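Local coordinates for hypothetical protein BACOVA_04980 (Bacteroides ovatus, PDB 3UFI) that probably serves as a fimbrillin-like subunit of pili and takes part in cell adhesion, at residues N20-V25 against T31-A36; R69-T72 against F76-V79. One frame throughout, in Å; residues are numbered along the deposited sequence.

Contacts 1 and 2 are two beta hairpins of one mixed beta sheet, and they come in series along the chain: the hairpin of strands 16-25 and 30-34 closes before that of strands 66-72 and 75-78 opens. Their centres lie 18 Å apart and their nearest atoms about 6 Å, so they do not touch directly. The sheet itself joins them, since strand 16-25 of the first hairpin runs antiparallel beside strand 75-78 of the second. The pair illustrates how local hairpins, each closed by a short turn, become parts of one larger beta framework, here in a protein of the fimbrillin-like family.

Contact 1: residues N20-V25 against T31-A36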
ATOM      1  N   ASN A  20       4.852   6.216  11.281  1.00 26.87           N
ATOM      2  CA  ASN A  20       5.697   5.025  11.120  1.00 26.84           C
ATOM      3  C   ASN A  20       5.035   4.135  10.103  1.00 30.61           C
ATOM      4  O   ASN A  20       3.807   4.148   9.997  1.00 31.05           O
ATOM      5  CB  ASN A  20       5.835   4.245  12.439  1.00 23.62           C
ATOM      6  CG  ASN A  20       6.788   4.781  13.441  1.00 35.85           C
ATOM      7  OD1 ASN A  20       7.926   5.109  13.130  1.00 31.65           O
ATOM      8  ND2 ASN A  20       6.386   4.740  14.702  1.00 31.79           N
ATOM      9  N   ILE A  21       5.804   3.351   9.368  1.00 28.22           N
ATOM     10  CA  ILE A  21       5.238   2.338   8.466  1.00 27.17           C
ATOM     11  C   ILE A  21       5.750   0.990   8.941  1.00 30.33           C
ATOM     12  O   ILE A  21       6.944   0.876   9.202  1.00 28.65           O
ATOM     13  CB  ILE A  21       5.532   2.579   6.961  1.00 29.31           C
ATOM     14  CG1 ILE A  21       5.038   3.975   6.513  1.00 28.61           C
ATOM     15  CG2 ILE A  21       4.866   1.473   6.109  1.00 28.88           C
ATOM     16  CD1 ILE A  21       5.564   4.435   5.109  1.00 28.64           C
ATOM     17  N   ASN A  22       4.868  -0.022   9.085  1.00 29.04           N
ATOM     18  CA  ASN A  22       5.329  -1.365   9.485  1.00 29.66           C
ATOM     19  C   ASN A  22       5.743  -2.132   8.262  1.00 34.02           C
ATOM     20  O   ASN A  22       4.918  -2.400   7.384  1.00 32.98           O
ATOM     21  CB  ASN A  22       4.278  -2.151  10.272  1.00 30.59           C
ATOM     22  CG  ASN A  22       3.924  -1.505  11.580  1.00 46.58           C
ATOM     23  OD1 ASN A  22       4.685  -0.711  12.125  1.00 42.47           O
ATOM     24  ND2 ASN A  22       2.769  -1.839  12.112  1.00 40.48           N
ATOM     25  N   GLU A  23       7.031  -2.447   8.178  1.00 31.62           N
ATOM     26  CA  GLU A  23       7.563  -3.181   7.042  1.00 30.94           C
ATOM     27  C   GLU A  23       8.914  -3.778   7.354  1.00 35.19           C
ATOM     28  O   GLU A  23       9.564  -3.410   8.332  1.00 34.44           O
ATOM     29  CB  GLU A  23       7.645  -2.297   5.778  1.00 31.16           C
ATOM     30  CG  GLU A  23       8.384  -0.985   5.961  1.00 36.48           C
ATOM     31  CD  GLU A  23       8.357  -0.125   4.715  1.00 50.89           C
ATOM     32  OE1 GLU A  23       7.270   0.024   4.108  1.00 42.54           O
ATOM     33  OE2 GLU A  23       9.429   0.402   4.344  1.00 49.11           O
ATOM     34  N   VAL A  24       9.331  -4.712   6.501  1.00 35.53           N
ATOM     35  CA  VAL A  24      10.624  -5.375   6.621  1.00 37.08           C
ATOM     36  C   VAL A  24      11.708  -4.390   6.220  1.00 44.68           C
ATOM     37  O   VAL A  24      11.668  -3.785   5.147  1.00 42.38           O
ATOM     38  CB  VAL A  24      10.712  -6.691   5.801  1.00 40.35           C
ATOM     39  CG1 VAL A  24      12.099  -7.334   5.937  1.00 40.43           C
ATOM     40  CG2 VAL A  24       9.622  -7.674   6.219  1.00 39.92           C
ATOM     41  N   VAL A  25      12.650  -4.212   7.127  1.00 47.23           N
ATOM     42  CA  VAL A  25      13.852  -3.416   6.934  1.00 50.21           C
ATOM     43  C   VAL A  25      14.915  -4.443   6.510  1.00 59.74           C
ATOM     44  O   VAL A  25      15.281  -5.325   7.306  1.00 60.06           O
ATOM     45  CB  VAL A  25      14.213  -2.635   8.214  1.00 55.25           C
ATOM     46  CG1 VAL A  25      15.327  -1.640   7.932  1.00 55.84           C
ATOM     47  CG2 VAL A  25      12.988  -1.927   8.787  1.00 54.44           C
ATOM     48  N   THR A  31      10.810  -7.120  10.727  1.00 36.83           N
ATOM     49  CA  THR A  31       9.627  -6.285  10.566  1.00 35.66           C
ATOM     50  C   THR A  31       9.641  -5.244  11.693  1.00 37.64           C
ATOM     51  O   THR A  31       9.636  -5.600  12.874  1.00 37.01           O
ATOM     52  CB  THR A  31       8.349  -7.111  10.547  1.00 43.25           C
ATOM     53  OG1 THR A  31       8.522  -8.172   9.619  1.00 48.76           O
ATOM     54  CG2 THR A  31       7.133  -6.281  10.181  1.00 35.29           C
ATOM     55  N   ARG A  32       9.699  -3.967  11.309  1.00 31.87           N
ATOM     56  CA  ARG A  32       9.790  -2.855  12.250  1.00 31.60           C
ATOM     57  C   ARG A  32       8.841  -1.723  11.900  1.00 34.06           C
ATOM     58  O   ARG A  32       8.413  -1.610  10.746  1.00 31.13           O
ATOM     59  CB  ARG A  32      11.228  -2.289  12.214  1.00 30.95           C
ATOM     60  CG  ARG A  32      12.342  -3.289  12.558  1.00 32.73           C
ATOM     61  CD  ARG A  32      13.704  -2.617  12.524  1.00 35.59           C
ATOM     62  NE  ARG A  32      13.775  -1.528  13.495  1.00 41.69           N
ATOM     63  CZ  ARG A  32      14.105  -1.663  14.775  1.00 53.85           C
ATOM     64  NH1 ARG A  32      14.468  -2.849  15.253  1.00 42.87           N
ATOM     65  NH2 ARG A  32      14.090  -0.612  15.584  1.00 33.50           N
ATOM     66  N   ALA A  33       8.551  -0.854  12.895  1.00 31.41           N
ATOM     67  CA  ALA A  33       7.835   0.404  12.690  1.00 30.08           C
ATOM     68  C   ALA A  33       8.945   1.341  12.276  1.00 33.59           C
ATOM     69  O   ALA A  33       9.924   1.479  13.015  1.00 33.35           O
ATOM     70  CB  ALA A  33       7.135   0.853  13.967  1.00 30.50           C
ATOM     71  N   VAL A  34       8.859   1.910  11.081  1.00 30.14           N
ATOM     72  CA  VAL A  34       9.934   2.762  10.600  0.50 30.37           C
ATOM     73  C   VAL A  34       9.361   4.057   9.998  1.00 34.88           C
ATOM     74  O   VAL A  34       8.406   4.048   9.209  1.00 32.93           O
ATOM     75  CB  VAL A  34      10.901   1.996   9.645  0.50 34.22           C
ATOM     76  CG1 VAL A  34      10.241   1.603   8.312  0.50 32.65           C
ATOM     77  CG2 VAL A  34      12.196   2.769   9.434  0.50 34.65           C
ATOM     78  N   GLY A  35       9.930   5.164  10.443  1.00 35.62           N
ATOM     79  CA  GLY A  35       9.508   6.482  10.007  1.00 37.27           C
ATOM     80  C   GLY A  35      10.444   7.111   9.006  1.00 47.13           C
ATOM     81  O   GLY A  35      10.213   8.243   8.593  1.00 49.07           O
ATOM     82  N   ALA A  36      11.504   6.401   8.608  1.00 46.14           N
ATOM     83  CA  ALA A  36      12.488   6.963   7.695  1.00 47.13           C
ATOM     84  C   ALA A  36      12.356   6.388   6.272  1.00 52.51           C
ATOM     85  O   ALA A  36      13.238   6.617   5.449  1.00 55.40           O
ATOM     86  CB  ALA A  36      13.895   6.750   8.255  1.00 48.78           C
TER
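The Asn-20 amide carries the methyl of Ala-33 over one face, with CB of Ala-33 4.0 Å from CG of Asn-20. Asn-22 meets the same methyl differently, through its amide oxygen: OD1 of Asn-22 lies 3.4 Å from CB of Ala-33. With CG beside the backbone N (chi1 -63°), this amide directs ND2 to Asp-154 on the adjoining strand 150-156. Between the strands, Ile-21 pairs with Val-34 and Glu-23 with Arg-32 as antiparallel hydrogen-bonded pairs. The first pair is joined by Ile-21 N to Val-34 O at 2.7 Å and Val-34 N to Ile-21 O at 2.9 Å. In the second, Arg-32 N bonds to Glu-23 O at 3.0 Å. Beside it, CG2 of Val-25 crosses the aliphatic part of Arg-32, 3.9 Å from its CD. On the face bearing Asn-22 and Ala-33, CG2 of Val-24 lies 3.6 Å from OG1 of Thr-31, a hydroxyl hydrogen-bonded to Asp-282. OE1 of Glu-23, on the other face, is hydrogen-bonded to NE2 of His-157. The chemistry thus divides its labour: main-chain bonds join the strands and side-chain packing fills in beside them, while several polar ends tie the hairpin to other parts of the chain.

Contact 2: residues R69-T72 against F76-V79; sequences RNET and FRVV. With SO4 (sulfate ion), chain D.
Arg-69 and Arg-77 form the antiparallel hydrogen-bonded pair of this hairpin, with Arg-69 N to Arg-77 O at 2.8 Å and Arg-77 N to Arg-69 O at 2.9 Å. The aromatic contact belongs to the next pair, Asn-70 and Phe-76. ND2 of Asn-70 lies over one face of the Phe-76 ring toward its rim, the amide and ring planes 65° apart, and CA of Asn-70 makes an off-centre CH-pi contact 4.2 Å from the ring centroid. ND2 is held by the carbonyl of Gly-73. Apolar packing adds Arg-69 CB against Val-79 CG2, at 3.7 Å. Among the charged groups, Glu-71 bends at chi2 (80°) and brings OE2 to 3.3 Å from CD of Arg-77. The salt bridge of Glu-71 OE2 to Arg-77 NH1 is long at 3.8 Å, the oxygen well out of the guanidinium plane. O3 of a sulfate, probably from the crystallisation liquor, takes a weak hydrogen bond from Arg-77 NH2 at 2.8 Å, and the ion is also hydrogen-bonded to Asn-87 ND2. NE of Arg-69 salt-bridges OD1 of Asp-41. Strand 75-78 is flanked by strands 66-72 and 16-25, and Phe-76 meets Trp-38 edge-to-face and touches Ile-44 of strand 43-51.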
ATOM      1  N   ARG A  69       1.466  16.610   4.441  1.00 28.67           N
ATOM      2  CA  ARG A  69       2.571  16.236   3.562  1.00 29.13           C
ATOM      3  C   ARG A  69       3.776  15.838   4.414  1.00 33.04           C
ATOM      4  O   ARG A  69       4.046  16.478   5.422  1.00 31.90           O
ATOM      5  CB  ARG A  69       2.925  17.419   2.639  1.00 32.16           C
ATOM      6  CG  ARG A  69       4.012  17.122   1.621  1.00 44.65           C
ATOM      7  CD  ARG A  69       4.348  18.373   0.844  1.00 56.16           C
ATOM      8  NE  ARG A  69       5.531  18.195  -0.000  1.00 64.47           N
ATOM      9  CZ  ARG A  69       6.782  18.417   0.396  1.00 80.60           C
ATOM     10  NH1 ARG A  69       7.035  18.802   1.647  1.00 56.07           N
ATOM     11  NH2 ARG A  69       7.794  18.242  -0.446  1.00 73.83           N
ATOM     12  N   ASN A  70       4.544  14.842   3.967  1.00 31.75           N
ATOM     13  CA  ASN A  70       5.773  14.455   4.647  1.00 32.23           C
ATOM     14  C   ASN A  70       6.808  15.571   4.481  1.00 38.66           C
ATOM     15  O   ASN A  70       7.117  15.931   3.358  1.00 39.05           O
ATOM     16  CB  ASN A  70       6.296  13.114   4.114  1.00 30.64           C
ATOM     17  CG  ASN A  70       7.577  12.687   4.769  1.00 45.53           C
ATOM     18  OD1 ASN A  70       8.639  12.661   4.155  1.00 49.89           O
ATOM     19  ND2 ASN A  70       7.521  12.418   6.047  1.00 28.87           N
ATOM     20  N   GLU A  71       7.259  16.174   5.591  1.00 37.71           N
ATOM     21  CA  GLU A  71       8.257  17.244   5.596  1.00 40.32           C
ATOM     22  C   GLU A  71       9.641  16.604   5.474  1.00 50.22           C
ATOM     23  O   GLU A  71      10.319  16.774   4.462  1.00 50.95           O
ATOM     24  CB  GLU A  71       8.118  18.107   6.864  1.00 42.62           C
ATOM     25  CG  GLU A  71       9.015  19.339   6.891  1.00 60.80           C
ATOM     26  CD  GLU A  71       8.570  20.560   6.101  1.00 94.74           C
ATOM     27  OE1 GLU A  71       7.971  20.404   5.011  1.00 94.66           O
ATOM     28  OE2 GLU A  71       8.854  21.686   6.570  1.00 97.34           O
ATOM     29  N   THR A  72      10.017  15.796   6.467  1.00 50.94           N
ATOM     30  CA  THR A  72      11.276  15.033   6.508  1.00 51.74           C
ATOM     31  C   THR A  72      11.143  13.930   7.559  1.00 53.82           C
ATOM     32  O   THR A  72      10.623  14.167   8.650  1.00 52.56           O
ATOM     33  CB  THR A  72      12.500  15.954   6.749  1.00 63.34           C
ATOM     34  OG1 THR A  72      13.688  15.178   6.614  1.00 74.00           O
ATOM     35  CG2 THR A  72      12.458  16.698   8.091  1.00 55.46           C
ATOM     36  N   PHE A  76       5.105  15.051   9.550  1.00 28.65           N
ATOM     37  CA  PHE A  76       4.136  15.582   8.595  1.00 27.37           C
ATOM     38  C   PHE A  76       3.723  16.992   8.938  1.00 33.24           C
ATOM     39  O   PHE A  76       3.628  17.357  10.110  1.00 34.21           O
ATOM     40  CB  PHE A  76       2.894  14.672   8.523  1.00 27.72           C
ATOM     41  CG  PHE A  76       3.168  13.355   7.837  1.00 28.34           C
ATOM     42  CD1 PHE A  76       3.779  12.305   8.524  1.00 29.84           C
ATOM     43  CD2 PHE A  76       2.815  13.159   6.504  1.00 28.95           C
ATOM     44  CE1 PHE A  76       4.051  11.091   7.880  1.00 30.05           C
ATOM     45  CE2 PHE A  76       3.084  11.944   5.863  1.00 31.81           C
ATOM     46  CZ  PHE A  76       3.686  10.910   6.562  1.00 29.56           C
ATOM     47  N   ARG A  77       3.464  17.791   7.906  1.00 29.33           N
ATOM     48  CA  ARG A  77       2.983  19.165   8.081  1.00 28.99           C
ATOM     49  C   ARG A  77       1.725  19.314   7.287  1.00 30.89           C
ATOM     50  O   ARG A  77       1.647  18.777   6.190  1.00 31.49           O
ATOM     51  CB  ARG A  77       4.040  20.206   7.670  1.00 31.25           C
ATOM     52  CG  ARG A  77       5.021  20.461   8.809  1.00 56.77           C
ATOM     53  CD  ARG A  77       6.140  21.408   8.439  1.00 86.06           C
ATOM     54  NE  ARG A  77       5.774  22.823   8.573  1.00103.69           N
ATOM     55  CZ  ARG A  77       5.413  23.614   7.564  1.00118.82           C
ATOM     56  NH1 ARG A  77       5.336  23.134   6.325  1.00106.45           N
ATOM     57  NH2 ARG A  77       5.120  24.887   7.785  1.00105.92           N
ATOM     58  N   VAL A  78       0.728  20.014   7.824  1.00 27.95           N
ATOM     59  CA  VAL A  78      -0.532  20.197   7.103  1.00 28.11           C
ATOM     60  C   VAL A  78      -0.285  20.906   5.747  1.00 31.94           C
ATOM     61  O   VAL A  78       0.616  21.739   5.627  1.00 33.90           O
ATOM     62  CB  VAL A  78      -1.626  20.911   7.961  1.00 30.93           C
ATOM     63  CG1 VAL A  78      -1.431  22.425   8.024  1.00 30.46           C
ATOM     64  CG2 VAL A  78      -3.021  20.555   7.442  1.00 30.21           C
ATOM     65  N   VAL A  79      -1.068  20.552   4.738  1.00 27.17           N
ATOM     66  CA  VAL A  79      -0.969  21.211   3.433  1.00 27.35           C
ATOM     67  C   VAL A  79      -1.823  22.472   3.479  1.00 34.54           C
ATOM     68  O   VAL A  79      -3.024  22.419   3.785  1.00 33.33           O
ATOM     69  CB  VAL A  79      -1.325  20.275   2.239  1.00 28.97           C
ATOM     70  CG1 VAL A  79      -1.410  21.055   0.912  1.00 27.65           C
ATOM     71  CG2 VAL A  79      -0.308  19.128   2.145  1.00 27.46           C
TER
HETATM   72  S   SO4 D 323       1.999  25.039   9.931  1.00108.65           S
HETATM   73  O1  SO4 D 323       2.036  23.716   9.314  1.00108.15           O
HETATM   74  O2  SO4 D 323       1.777  24.879  11.375  1.00109.66           O
HETATM   75  O3  SO4 D 323       3.279  25.709   9.713  1.00109.71           O
HETATM   76  O4  SO4 D 323       0.922  25.851   9.340  1.00108.13           O